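Local coordinates for protein YHR177W (Saccharomyces cerevisiae, PDB 4M8B) that binds DNA through its WOPR domain, the part held in this chain, and probably acts as a transcription regulator, at residues Leu21-Val26 with Phe140-Tyr145; Gly29-Ile34 with Asn162-Lys167; Val82-Asn87 with Glu102-Glu107. All coordinates share one frame; numbering follows the deposited sequence.

Contact 1 is core. It sets helix 16-28 on strand 137-147 through purely apolar side chains. Contact 2 lies next to it and is only partly buried. Its first segment leaves the end of that same helix, and a backbone hydrogen bond from Leu-31 N to Gly-25 O ties the two contacts together. Here leucine meets two phenylalanines, with exposed polar side chains at the margin. Contact 3, partly buried and farthest from the chain's centre, is about 27 Å from contact 1 and 33 Å from contact 2, centre to centre. It reaches the same sheet as contact 1, but pairs aromatic rings and brings arginine near an amide. Contacts 1 and 3 come near the bound DNA.

Contact 1 (Leu21-Val26 with Phe140-Tyr145); sequences LVFQGV and FHLIAY. With EDO (1,2-ethanediol), chain D.
Phe-140 touches Phe-23 through its CB, not through its ring. Its CB is 3.8 Å from CE1 of Phe-23, and the two side chains run past each other in opposite directions. The CB bond of Phe-140 points toward the helix, and its ring goes on to meet Phe-27 on the same helix 16-28. His-141 points away from the helix. Its ND1 donates to O2 of an ethanediol, probably from the crystallisation liquor, at 2.6 Å and an N-H...O angle of 162°. The acceptor lies in the imidazole plane, at the ring edge. NE2 is bonded to OE2 of Glu-57, so both ring nitrogens have partners. Leu-142 turns back to the helix. Its CB is 4.0 Å from CZ of Phe-23. With CG anti to the backbone N (chi1 -172°), its CD1 lies over one face of the Phe-23 ring. The same methyl is 4.1 Å from CG1 of Val-22, whose side chain crosses that of Leu-142 at about a right angle. Phe-23 also packs on Phe-123 and Leu-125 of strand 113-128 and on Leu-174 of helix 172-179. The axes of the two short segments come within 10.7 Å of each other, at 126° between their directions. This is a helix packed across an antiparallel sheet, here in the core of the WOPR domain.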
loop_
_atom_site.group_PDB
_atom_site.type_symbol
_atom_site.label_atom_id
_atom_site.label_comp_id
_atom_site.label_asym_id
_atom_site.label_seq_id
_atom_site.Cartn_x
_atom_site.Cartn_y
_atom_site.Cartn_z
ATOM N N LEU C 21 3.598 -8.167 10.138
ATOM C CA LEU C 21 4.329 -9.281 9.549
ATOM C C LEU C 21 5.230 -8.818 8.402
ATOM O O LEU C 21 6.391 -9.219 8.318
ATOM C CB LEU C 21 3.357 -10.368 9.083
ATOM C CG LEU C 21 2.622 -11.094 10.216
ATOM C CD1 LEU C 21 1.441 -11.901 9.693
ATOM C CD2 LEU C 21 3.584 -11.994 10.971
ATOM N N VAL C 22 4.696 -7.965 7.532
ATOM C CA VAL C 22 5.462 -7.436 6.406
ATOM C C VAL C 22 6.666 -6.627 6.884
ATOM O O VAL C 22 7.793 -6.859 6.452
ATOM C CB VAL C 22 4.589 -6.560 5.489
ATOM C CG1 VAL C 22 5.424 -5.986 4.350
ATOM C CG2 VAL C 22 3.418 -7.363 4.946
ATOM N N PHE C 23 6.415 -5.681 7.782
ATOM C CA PHE C 23 7.472 -4.861 8.359
ATOM C C PHE C 23 8.540 -5.710 9.047
ATOM O O PHE C 23 9.733 -5.504 8.829
ATOM C CB PHE C 23 6.880 -3.851 9.343
ATOM C CG PHE C 23 6.244 -2.655 8.683
ATOM C CD1 PHE C 23 6.844 -2.042 7.596
ATOM C CD2 PHE C 23 5.047 -2.142 9.150
ATOM C CE1 PHE C 23 6.261 -0.936 6.993
ATOM C CE2 PHE C 23 4.460 -1.040 8.549
ATOM C CZ PHE C 23 5.068 -0.437 7.470
ATOM N N GLN C 24 8.110 -6.662 9.872
ATOM C CA GLN C 24 9.048 -7.530 10.578
ATOM C C GLN C 24 9.882 -8.324 9.578
ATOM O O GLN C 24 11.088 -8.492 9.755
ATOM C CB GLN C 24 8.314 -8.477 11.531
ATOM C CG GLN C 24 9.234 -9.273 12.449
ATOM C CD GLN C 24 10.034 -8.387 13.390
ATOM O OE1 GLN C 24 9.474 -7.554 14.102
ATOM N NE2 GLN C 24 11.355 -8.559 13.391
ATOM N N GLY C 25 9.232 -8.792 8.518
ATOM C CA GLY C 25 9.918 -9.511 7.461
ATOM C C GLY C 25 10.964 -8.654 6.777
ATOM O O GLY C 25 11.984 -9.159 6.304
ATOM N N VAL C 26 10.710 -7.351 6.725
ATOM C CA VAL C 26 11.656 -6.410 6.139
ATOM C C VAL C 26 12.809 -6.123 7.100
ATOM O O VAL C 26 13.966 -6.049 6.688
ATOM C CB VAL C 26 10.970 -5.087 5.738
ATOM C CG1 VAL C 26 12.002 -4.048 5.368
ATOM C CG2 VAL C 26 10.006 -5.315 4.583
ATOM N N PHE C 140 9.227 4.191 7.427
ATOM C CA PHE C 140 8.959 3.121 6.473
ATOM C C PHE C 140 7.627 3.336 5.771
ATOM O O PHE C 140 6.595 3.526 6.414
ATOM C CB PHE C 140 8.990 1.760 7.169
ATOM C CG PHE C 140 10.330 1.414 7.751
ATOM C CD1 PHE C 140 10.641 1.750 9.059
ATOM C CD2 PHE C 140 11.287 0.767 6.987
ATOM C CE1 PHE C 140 11.881 1.441 9.597
ATOM C CE2 PHE C 140 12.529 0.456 7.519
ATOM C CZ PHE C 140 12.825 0.794 8.825
ATOM N N HIS C 141 7.663 3.316 4.445
ATOM C CA HIS C 141 6.467 3.510 3.645
ATOM C C HIS C 141 5.974 2.169 3.135
ATOM O O HIS C 141 6.770 1.320 2.736
ATOM C CB HIS C 141 6.763 4.423 2.458
ATOM C CG HIS C 141 7.235 5.783 2.844
ATOM N ND1 HIS C 141 6.549 6.938 2.510
ATOM C CD2 HIS C 141 8.328 6.195 3.533
ATOM C CE1 HIS C 141 7.194 7.984 2.975
ATOM N NE2 HIS C 141 8.282 7.560 3.603
ATOM N N LEU C 142 4.661 1.976 3.146
ATOM C CA LEU C 142 4.086 0.753 2.611
ATOM C C LEU C 142 3.012 1.066 1.578
ATOM O O LEU C 142 2.068 1.810 1.850
ATOM C CB LEU C 142 3.534 -0.129 3.738
ATOM C CG LEU C 142 3.066 -1.523 3.315
ATOM C CD1 LEU C 142 3.212 -2.521 4.452
ATOM C CD2 LEU C 142 1.623 -1.469 2.840
ATOM N N ILE C 143 3.171 0.501 0.386
ATOM C CA ILE C 143 2.200 0.669 -0.687
ATOM C C ILE C 143 1.665 -0.699 -1.101
ATOM O O ILE C 143 2.437 -1.633 -1.325
ATOM C CB ILE C 143 2.828 1.351 -1.916
ATOM C CG1 ILE C 143 3.711 2.523 -1.488
ATOM C CG2 ILE C 143 1.751 1.822 -2.876
ATOM C CD1 ILE C 143 2.941 3.700 -0.930
ATOM N N ALA C 144 0.345 -0.819 -1.196
ATOM C CA ALA C 144 -0.270 -2.078 -1.597
ATOM C C ALA C 144 -1.306 -1.856 -2.687
ATOM O O ALA C 144 -2.193 -1.016 -2.549
ATOM C CB ALA C 144 -0.895 -2.775 -0.396
ATOM N N TYR C 145 -1.186 -2.610 -3.775
ATOM C CA TYR C 145 -2.139 -2.516 -4.870
ATOM C C TYR C 145 -3.078 -3.711 -4.867
ATOM O O TYR C 145 -2.672 -4.840 -4.584
ATOM C CB TYR C 145 -1.416 -2.425 -6.214
ATOM C CG TYR C 145 -0.561 -1.193 -6.367
ATOM C CD1 TYR C 145 -1.080 -0.026 -6.904
ATOM C CD2 TYR C 145 0.766 -1.197 -5.972
ATOM C CE1 TYR C 145 -0.298 1.102 -7.049
ATOM C CE2 TYR C 145 1.554 -0.074 -6.113
ATOM C CZ TYR C 145 1.018 1.071 -6.651
ATOM O OH TYR C 145 1.805 2.191 -6.786
HETATM C C1 EDO D . 3.026 5.927 2.690
HETATM O O1 EDO D . 3.958 5.729 3.761
HETATM C C2 EDO D . 3.507 7.090 1.834
HETATM O O2 EDO D . 4.534 6.635 0.944
#

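Contact 2 (Gly29-Ile34 with Asn162-Lys167); sequences GNLRCI and NPFFHK
Leu-31 reaches across to Phe-164 and Phe-165 with the two methyls at its tip. The CB bond of Leu-31 does not point at the 162-167 segment. CG stands beside the backbone N (chi1 -53°), which carries the end of the chain closer, and there it forks. CD1 is 3.9 Å from CE2 of Phe-165, with the two side chains crossing at about a right angle. The same methyl packs on O of Val-22, in helix 16-28. CD2 goes to the other ring and is 3.8 Å from CE2 of Phe-164. It meets that ring at the edge, near its plane. The two phenylalanines also pack on each other: CD2 of Phe-164 lies 3.8 Å above the plane of the Phe-165 ring, toward its rim. At the exposed margin ND2 of Asn-30 comes within 4.0 Å of CE of Lys-167, and no hydrogen bond joins the two residues. The lysine amine turns to its own segment instead. NZ donates to O of Phe-164 at 2.7 Å, in the carbonyl plane and on a lone pair. Asn-162 makes an Asx turn, its OD1 accepting from N of Phe-164 at 3.0 Å with an N-H...O angle of 159°. These two bonds help hold the turn that presents the rings. The contact thus joins two loops, one after helix 16-28 and one before helix 172-179, mainly by the apolar packing of Leu-31 on two phenylalanines. With no hydrogen bond across it, the fit rests on the shape of the leucine methyls against the rings, not on directional bonds.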
loop_
_atom_site.group_PDB
_atom_site.type_symbol
_atom_site.label_atom_id
_atom_site.label_comp_id
_atom_site.label_asym_id
_atom_site.label_seq_id
_atom_site.Cartn_x
_atom_site.Cartn_y
_atom_site.Cartn_z
ATOM N N GLY C 29 15.177 -8.948 7.000
ATOM C CA GLY C 29 15.931 -8.985 5.759
ATOM C C GLY C 29 15.426 -9.996 4.748
ATOM O O GLY C 29 15.977 -10.112 3.653
ATOM N N ASN C 30 14.381 -10.733 5.110
ATOM C CA ASN C 30 13.791 -11.717 4.209
ATOM C C ASN C 30 13.038 -11.039 3.076
ATOM O O ASN C 30 13.091 -11.476 1.928
ATOM C CB ASN C 30 12.837 -12.635 4.971
ATOM C CG ASN C 30 13.524 -13.389 6.088
ATOM O OD1 ASN C 30 13.957 -12.797 7.082
ATOM N ND2 ASN C 30 13.618 -14.707 5.940
ATOM N N LEU C 31 12.329 -9.971 3.420
ATOM C CA LEU C 31 11.566 -9.198 2.452
ATOM C C LEU C 31 12.369 -7.962 2.065
ATOM O O LEU C 31 12.734 -7.153 2.921
ATOM C CB LEU C 31 10.219 -8.794 3.048
ATOM C CG LEU C 31 9.408 -9.958 3.616
ATOM C CD1 LEU C 31 8.071 -9.479 4.162
ATOM C CD2 LEU C 31 9.212 -11.018 2.547
ATOM N N ARG C 32 12.650 -7.816 0.775
ATOM C CA ARG C 32 13.536 -6.753 0.323
ATOM C C ARG C 32 12.806 -5.447 0.025
ATOM O O ARG C 32 11.807 -5.431 -0.698
ATOM C CB ARG C 32 14.361 -7.220 -0.880
ATOM C CG ARG C 32 15.351 -8.325 -0.523
ATOM C CD ARG C 32 16.255 -8.687 -1.686
ATOM N NE ARG C 32 15.503 -9.224 -2.815
ATOM C CZ ARG C 32 15.118 -10.491 -2.923
ATOM N NH1 ARG C 32 15.410 -11.361 -1.965
ATOM N NH2 ARG C 32 14.439 -10.888 -3.991
ATOM N N CYS C 33 13.297 -4.353 0.597
ATOM C CA CYS C 33 12.691 -3.046 0.378
ATOM C C CYS C 33 13.091 -2.473 -0.980
ATOM O O CYS C 33 14.006 -2.977 -1.630
ATOM C CB CYS C 33 13.076 -2.082 1.504
ATOM S SG CYS C 33 14.852 -1.953 1.817
ATOM N N ILE C 34 12.391 -1.425 -1.403
ATOM C CA ILE C 34 12.703 -0.734 -2.651
ATOM C C ILE C 34 13.827 0.263 -2.365
ATOM O O ILE C 34 13.708 1.100 -1.469
ATOM C CB ILE C 34 11.478 0.013 -3.205
ATOM C CG1 ILE C 34 10.444 -0.982 -3.733
ATOM C CG2 ILE C 34 11.890 0.963 -4.317
ATOM C CD1 ILE C 34 10.846 -1.652 -5.028
ATOM N N ASN C 162 -0.994 -16.520 5.758
ATOM C CA ASN C 162 -0.011 -17.080 4.840
ATOM C C ASN C 162 1.179 -17.616 5.620
ATOM O O ASN C 162 1.972 -16.841 6.162
ATOM C CB ASN C 162 0.442 -16.011 3.836
ATOM C CG ASN C 162 1.339 -16.565 2.732
ATOM O OD1 ASN C 162 2.030 -17.569 2.909
ATOM N ND2 ASN C 162 1.339 -15.892 1.587
ATOM N N PRO C 163 1.302 -18.949 5.684
ATOM C CA PRO C 163 2.370 -19.649 6.405
ATOM C C PRO C 163 3.761 -19.068 6.150
ATOM O O PRO C 163 4.623 -19.177 7.023
ATOM C CB PRO C 163 2.284 -21.087 5.865
ATOM C CG PRO C 163 1.100 -21.117 4.902
ATOM C CD PRO C 163 0.299 -19.885 5.151
ATOM N N PHE C 164 3.979 -18.459 4.988
ATOM C CA PHE C 164 5.290 -17.890 4.680
ATOM C C PHE C 164 5.677 -16.773 5.644
ATOM O O PHE C 164 6.856 -16.571 5.928
ATOM C CB PHE C 164 5.352 -17.380 3.237
ATOM C CG PHE C 164 6.625 -16.641 2.913
ATOM C CD1 PHE C 164 7.777 -17.330 2.569
ATOM C CD2 PHE C 164 6.672 -15.255 2.964
ATOM C CE1 PHE C 164 8.951 -16.653 2.278
ATOM C CE2 PHE C 164 7.843 -14.571 2.676
ATOM C CZ PHE C 164 8.985 -15.271 2.333
ATOM N N PHE C 165 4.683 -16.053 6.148
ATOM C CA PHE C 165 4.933 -14.907 7.018
ATOM C C PHE C 165 4.981 -15.270 8.503
ATOM O O PHE C 165 5.262 -14.414 9.342
ATOM C CB PHE C 165 3.873 -13.826 6.783
ATOM C CG PHE C 165 3.943 -13.188 5.421
ATOM C CD1 PHE C 165 3.391 -13.815 4.315
ATOM C CD2 PHE C 165 4.554 -11.957 5.249
ATOM C CE1 PHE C 165 3.453 -13.229 3.060
ATOM C CE2 PHE C 165 4.619 -11.365 3.997
ATOM C CZ PHE C 165 4.068 -12.000 2.901
ATOM N N HIS C 166 4.711 -16.534 8.822
ATOM C CA HIS C 166 4.636 -16.978 10.216
ATOM C C HIS C 166 5.905 -16.674 11.007
ATOM O O HIS C 166 5.838 -16.266 12.167
ATOM C CB HIS C 166 4.303 -18.470 10.296
ATOM C CG HIS C 166 2.857 -18.782 10.054
ATOM N ND1 HIS C 166 2.402 -20.057 9.808
ATOM C CD2 HIS C 166 1.766 -17.979 10.030
ATOM C CE1 HIS C 166 1.090 -20.030 9.637
ATOM N NE2 HIS C 166 0.681 -18.782 9.766
ATOM N N LYS C 167 7.056 -16.866 10.370
ATOM C CA LYS C 167 8.345 -16.600 11.002
ATOM C C LYS C 167 8.612 -15.105 11.164
ATOM O O LYS C 167 9.624 -14.707 11.739
ATOM C CB LYS C 167 9.473 -17.240 10.194
ATOM C CG LYS C 167 9.466 -16.850 8.727
ATOM C CD LYS C 167 10.640 -17.453 7.979
ATOM C CE LYS C 167 10.506 -17.217 6.485
ATOM N NZ LYS C 167 9.263 -17.837 5.945
#

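Contact 3 (Val82-Asn87 with Glu102-Glu107); sequences VYREYN and EYNIFE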
loop_
_atom_site.group_PDB
_atom_site.type_symbol
_atom_site.label_atom_id
_atom_site.label_comp_id
_atom_site.label_asym_id
_atom_site.label_seq_id
_atom_site.Cartn_x
_atom_site.Cartn_y
_atom_site.Cartn_z
ATOM N N VAL C 82 -6.454 5.502 1.206
ATOM C CA VAL C 82 -6.909 4.749 0.043
ATOM C C VAL C 82 -7.110 5.656 -1.168
ATOM O O VAL C 82 -7.584 6.785 -1.039
ATOM C CB VAL C 82 -8.216 3.987 0.341
ATOM C CG1 VAL C 82 -8.724 3.291 -0.911
ATOM C CG2 VAL C 82 -7.993 2.980 1.448
ATOM N N TYR C 83 -6.747 5.156 -2.344
ATOM C CA TYR C 83 -6.895 5.918 -3.576
ATOM C C TYR C 83 -7.513 5.048 -4.667
ATOM O O TYR C 83 -7.336 3.830 -4.674
ATOM C CB TYR C 83 -5.537 6.438 -4.043
ATOM C CG TYR C 83 -4.742 7.187 -2.996
ATOM C CD1 TYR C 83 -4.027 6.507 -2.022
ATOM C CD2 TYR C 83 -4.683 8.572 -2.999
ATOM C CE1 TYR C 83 -3.286 7.189 -1.073
ATOM C CE2 TYR C 83 -3.945 9.260 -2.053
ATOM C CZ TYR C 83 -3.249 8.562 -1.094
ATOM O OH TYR C 83 -2.515 9.243 -0.149
ATOM N N ARG C 84 -8.229 5.675 -5.595
ATOM C CA ARG C 84 -8.882 4.945 -6.675
ATOM C C ARG C 84 -8.388 5.405 -8.040
ATOM O O ARG C 84 -8.292 6.603 -8.298
ATOM C CB ARG C 84 -10.400 5.105 -6.577
ATOM C CG ARG C 84 -10.961 4.673 -5.235
ATOM C CD ARG C 84 -12.255 3.908 -5.402
ATOM N NE ARG C 84 -13.376 4.794 -5.685
ATOM C CZ ARG C 84 -14.468 4.426 -6.344
ATOM N NH1 ARG C 84 -14.584 3.186 -6.800
ATOM N NH2 ARG C 84 -15.439 5.300 -6.551
ATOM N N GLU C 85 -8.067 4.453 -8.911
ATOM C CA GLU C 85 -7.624 4.788 -10.259
ATOM C C GLU C 85 -8.814 5.146 -11.142
ATOM O O GLU C 85 -9.863 4.500 -11.076
ATOM C CB GLU C 85 -6.849 3.632 -10.893
ATOM C CG GLU C 85 -6.189 4.010 -12.213
ATOM C CD GLU C 85 -5.962 2.823 -13.129
ATOM O OE1 GLU C 85 -6.418 1.711 -12.792
ATOM O OE2 GLU C 85 -5.331 3.004 -14.192
ATOM N N TYR C 86 -8.647 6.175 -11.968
ATOM C CA TYR C 86 -9.699 6.603 -12.884
ATOM C C TYR C 86 -9.156 6.943 -14.271
ATOM O O TYR C 86 -8.047 7.460 -14.406
ATOM C CB TYR C 86 -10.464 7.801 -12.308
ATOM C CG TYR C 86 -9.647 9.070 -12.198
ATOM C CD1 TYR C 86 -9.515 9.931 -13.278
ATOM C CD2 TYR C 86 -9.021 9.416 -11.011
ATOM C CE1 TYR C 86 -8.774 11.092 -13.181
ATOM C CE2 TYR C 86 -8.279 10.578 -10.905
ATOM C CZ TYR C 86 -8.159 11.411 -11.993
ATOM O OH TYR C 86 -7.420 12.569 -11.892
ATOM N N ASN C 87 -9.950 6.644 -15.297
ATOM C CA ASN C 87 -9.618 7.007 -16.672
ATOM C C ASN C 87 -10.772 7.748 -17.337
ATOM O O ASN C 87 -11.813 7.974 -16.719
ATOM C CB ASN C 87 -9.260 5.764 -17.492
ATOM C CG ASN C 87 -7.956 5.133 -17.055
ATOM O OD1 ASN C 87 -7.096 5.796 -16.476
ATOM N ND2 ASN C 87 -7.798 3.843 -17.337
ATOM N N GLU C 102 -22.417 1.927 -13.911
ATOM C CA GLU C 102 -22.887 3.310 -13.858
ATOM C C GLU C 102 -22.322 4.096 -12.673
ATOM O O GLU C 102 -21.770 5.183 -12.847
ATOM C CB GLU C 102 -24.418 3.349 -13.825
ATOM C CG GLU C 102 -24.997 4.747 -13.677
ATOM C CD GLU C 102 -24.567 5.674 -14.797
ATOM O OE1 GLU C 102 -24.411 6.886 -14.540
ATOM O OE2 GLU C 102 -24.387 5.189 -15.934
ATOM N N TYR C 103 -22.473 3.541 -11.475
ATOM C CA TYR C 103 -22.014 4.181 -10.240
ATOM C C TYR C 103 -20.525 4.523 -10.253
ATOM O O TYR C 103 -20.091 5.461 -9.582
ATOM C CB TYR C 103 -22.361 3.316 -9.016
ATOM C CG TYR C 103 -21.842 1.888 -9.063
ATOM C CD1 TYR C 103 -22.170 1.038 -10.113
ATOM C CD2 TYR C 103 -21.052 1.379 -8.039
ATOM C CE1 TYR C 103 -21.709 -0.261 -10.158
ATOM C CE2 TYR C 103 -20.587 0.073 -8.075
ATOM C CZ TYR C 103 -20.919 -0.740 -9.138
ATOM O OH TYR C 103 -20.462 -2.038 -9.185
ATOM N N ASN C 104 -19.748 3.765 -11.021
ATOM C CA ASN C 104 -18.308 3.985 -11.120
ATOM C C ASN C 104 -17.933 5.074 -12.124
ATOM O O ASN C 104 -16.756 5.387 -12.299
ATOM C CB ASN C 104 -17.590 2.678 -11.468
ATOM C CG ASN C 104 -17.310 1.820 -10.248
ATOM O OD1 ASN C 104 -17.704 2.158 -9.131
ATOM N ND2 ASN C 104 -16.626 0.701 -10.458
ATOM N N ILE C 105 -18.937 5.645 -12.782
ATOM C CA ILE C 105 -18.700 6.711 -13.749
ATOM C C ILE C 105 -19.031 8.073 -13.146
ATOM O O ILE C 105 -20.069 8.247 -12.507
ATOM C CB ILE C 105 -19.529 6.514 -15.035
ATOM C CG1 ILE C 105 -19.437 5.064 -15.514
ATOM C CG2 ILE C 105 -19.059 7.470 -16.121
ATOM C CD1 ILE C 105 -20.428 4.716 -16.605
ATOM N N PHE C 106 -18.136 9.035 -13.346
ATOM C CA PHE C 106 -18.347 10.391 -12.855
ATOM C C PHE C 106 -17.874 11.400 -13.893
ATOM O O PHE C 106 -17.289 11.030 -14.907
ATOM C CB PHE C 106 -17.617 10.610 -11.526
ATOM C CG PHE C 106 -16.122 10.684 -11.658
ATOM C CD1 PHE C 106 -15.352 9.532 -11.640
ATOM C CD2 PHE C 106 -15.483 11.907 -11.791
ATOM C CE1 PHE C 106 -13.975 9.599 -11.758
ATOM C CE2 PHE C 106 -14.108 11.979 -11.909
ATOM C CZ PHE C 106 -13.353 10.823 -11.892
ATOM N N GLU C 107 -18.125 12.677 -13.637
ATOM C CA GLU C 107 -17.782 13.709 -14.605
ATOM C C GLU C 107 -17.264 14.984 -13.953
ATOM O O GLU C 107 -18.041 15.833 -13.522
ATOM C CB GLU C 107 -18.986 14.018 -15.498
ATOM C CG GLU C 107 -20.301 14.141 -14.742
ATOM C CD GLU C 107 -21.505 14.230 -15.662
ATOM O OE1 GLU C 107 -21.314 14.436 -16.879
ATOM O OE2 GLU C 107 -22.643 14.088 -15.168
#
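Strands 80-88 and 105-106 both pair antiparallel with strand 113-128 in the curled sheet, and here Tyr-86 and Phe-106 touch through their side chains. The two rings form an offset edge-to-face (T-shaped) pair. Their centroids are 5.9 Å apart and their planes stand at 75°. The edge of Phe-106 is turned toward the face of Tyr-86. CE1 of Phe-106 is 4.0 Å from CB of Tyr-86, which lies near the plane of the Phe-106 ring. CZ of Phe-106 is 4.1 Å from CG of Tyr-86. CG of Phe-106 stands between the backbone N and the carbonyl carbon (chi1 71°), which carries the ring toward strand 80-88 although the CB bond does not point there. The backbones do not bond to each other; the nearest CA atoms, of Tyr-86 and Ile-105, are 9.0 Å apart. Arg-84 and Asn-104 also come near each other, more loosely. NH1 of Arg-84 is 4.0 Å from OD1 of Asn-104, which lies at the edge of the guanidinium, near its plane. No hydrogen bond forms between them. Asn-104 belongs to a type I beta turn, in which N of Ile-105 is bonded to O of Glu-102 at 2.9 Å. Tyr-115 of strand 113-128 serves both halves: it makes a cation-pi contact with Arg-84 and its ring meets that of Phe-106. Tyr-83, just before Arg-84 on strand 80-88, packs on a sugar of the bound DNA. The contact is an edge-to-face aromatic pair linking two strands of one sheet, in a part of the WOPR domain that borders the DNA.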